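Arginine 3rd transport system periplasmic binding protein (Legionella pneumophila subsp. pneumophila str. Philadelphia 1, PDB 3KZG) is a family 3 solute-binding protein that probably binds arginine in the periplasm and delivers it to a membrane transport system. Local coordinates at residues A[72-75]-A[76-79]. Sequence-based numbering, arbitrary orientation.
Sequences IITD and ERKK
An ST motif, made by Thr74, shapes the surface loop between strands 66-67 and 82-83 of this periplasmic binding protein fold. Thr74 supplies both acceptors, its hydroxyl to Arg77 and its carbonyl to Lys78. The hydroxyl OG1 takes the backbone N-H of Arg77 at 3.2 Å, with an N-H...O angle of 159°. Chi1 of 68° sets OG1 between the backbone N and the carbonyl carbon, where it faces that amide. Lys78 N donates to Thr74 O at 3.1 Å. The Thr74 and Arg77 side chains then run side by side in the same direction, with Arg77 CG 3.3 Å from Thr74 OG1. Beyond CG, Arg77 leads away from the turn: NH2 bonds to Gly118 O, and the guanidinium makes a cation-pi contact with Phe56. Glu76 forms a salt bridge with Arg123. Lys78 goes the other way. Its chain passes over Thr74 O, and its CD lies 3.9 Å from CG2 of the buried Ile73. A bend at chi3 (-70°) turns the far end toward Asp75, so that the Asp75 and Lys78 side chains cross at an angle. Lys78 NZ has a long, weak ion pair with Glu191. Its salt bridge to Asp75 OD1 is also long, with Lys78 NZ 3.8 Å from that oxygen.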
loop_
_atom_site.group_PDB
_atom_site.type_symbol
_atom_site.label_atom_id
_atom_site.label_comp_id
_atom_site.label_asym_id
_atom_site.label_seq_id
_atom_site.Cartn_x
_atom_site.Cartn_y
_atom_site.Cartn_z
ATOM N N ILE A 72 -5.088 27.685 12.420
ATOM C CA ILE A 72 -4.822 26.776 13.524
ATOM C C ILE A 72 -5.919 26.735 14.580
ATOM O O ILE A 72 -6.313 27.766 15.132
ATOM C CB ILE A 72 -3.498 27.128 14.226
ATOM C CG1 ILE A 72 -2.355 27.134 13.206
ATOM C CG2 ILE A 72 -3.217 26.112 15.339
ATOM C CD1 ILE A 72 -1.040 27.606 13.765
ATOM N N ILE A 73 -6.398 25.528 14.863
ATOM C CA ILE A 73 -7.423 25.336 15.876
ATOM C C ILE A 73 -6.820 25.647 17.238
ATOM O O ILE A 73 -5.870 24.988 17.667
ATOM C CB ILE A 73 -7.920 23.873 15.927
ATOM C CG1 ILE A 73 -8.519 23.465 14.589
ATOM C CG2 ILE A 73 -8.959 23.715 17.040
ATOM C CD1 ILE A 73 -9.037 22.049 14.592
ATOM N N THR A 74 -7.373 26.650 17.912
ATOM C CA THR A 74 -6.902 27.027 19.243
ATOM C C THR A 74 -8.121 27.265 20.117
ATOM O O THR A 74 -9.200 27.569 19.612
ATOM C CB THR A 74 -6.075 28.336 19.229
ATOM O OG1 THR A 74 -6.931 29.436 18.898
ATOM C CG2 THR A 74 -4.946 28.253 18.213
ATOM N N ASP A 75 -7.951 27.137 21.425
ATOM C CA ASP A 75 -9.066 27.360 22.335
ATOM C C ASP A 75 -9.604 28.787 22.235
ATOM O O ASP A 75 -10.812 29.004 22.293
ATOM C CB ASP A 75 -8.645 27.052 23.774
ATOM C CG ASP A 75 -8.531 25.564 24.035
ATOM O OD1 ASP A 75 -9.484 24.831 23.691
ATOM O OD2 ASP A 75 -7.501 25.128 24.588
ATOM N N GLU A 76 -8.710 29.756 22.072
ATOM C CA GLU A 76 -9.123 31.149 21.965
ATOM C C GLU A 76 -10.077 31.377 20.797
ATOM O O GLU A 76 -11.067 32.094 20.926
ATOM C CB GLU A 76 -7.904 32.056 21.818
ATOM C CG GLU A 76 -7.044 32.124 23.067
ATOM C CD GLU A 76 -5.889 33.102 22.936
ATOM O OE1 GLU A 76 -5.036 32.900 22.043
ATOM O OE2 GLU A 76 -5.838 34.070 23.725
ATOM N N ARG A 77 -9.781 30.762 19.659
ATOM C CA ARG A 77 -10.624 30.914 18.482
ATOM C C ARG A 77 -11.925 30.116 18.580
ATOM O O ARG A 77 -12.949 30.519 18.026
ATOM C CB ARG A 77 -9.850 30.500 17.227
ATOM C CG ARG A 77 -8.646 31.386 16.920
ATOM C CD ARG A 77 -9.071 32.837 16.738
ATOM N NE ARG A 77 -7.973 33.700 16.318
ATOM C CZ ARG A 77 -8.116 34.984 16.007
ATOM N NH1 ARG A 77 -9.310 35.554 16.074
ATOM N NH2 ARG A 77 -7.070 35.696 15.612
ATOM N N LYS A 78 -11.896 28.992 19.287
ATOM C CA LYS A 78 -13.095 28.175 19.415
ATOM C C LYS A 78 -14.184 28.847 20.246
ATOM O O LYS A 78 -15.290 28.325 20.372
ATOM C CB LYS A 78 -12.749 26.800 19.996
ATOM C CG LYS A 78 -11.987 25.919 19.016
ATOM C CD LYS A 78 -11.961 24.450 19.427
ATOM C CE LYS A 78 -11.095 24.203 20.649
ATOM N NZ LYS A 78 -10.938 22.738 20.898
ATOM N N LYS A 79 -13.874 30.016 20.798
ATOM C CA LYS A 79 -14.841 30.758 21.602
ATOM C C LYS A 79 -15.787 31.571 20.727
ATOM O O LYS A 79 -16.833 32.024 21.186
ATOM C CB LYS A 79 -14.109 31.682 22.581
ATOM C CG LYS A 79 -13.197 30.935 23.539
ATOM C CD LYS A 79 -12.517 31.866 24.526
ATOM C CE LYS A 79 -11.632 31.078 25.475
ATOM N NZ LYS A 79 -10.949 31.951 26.461
#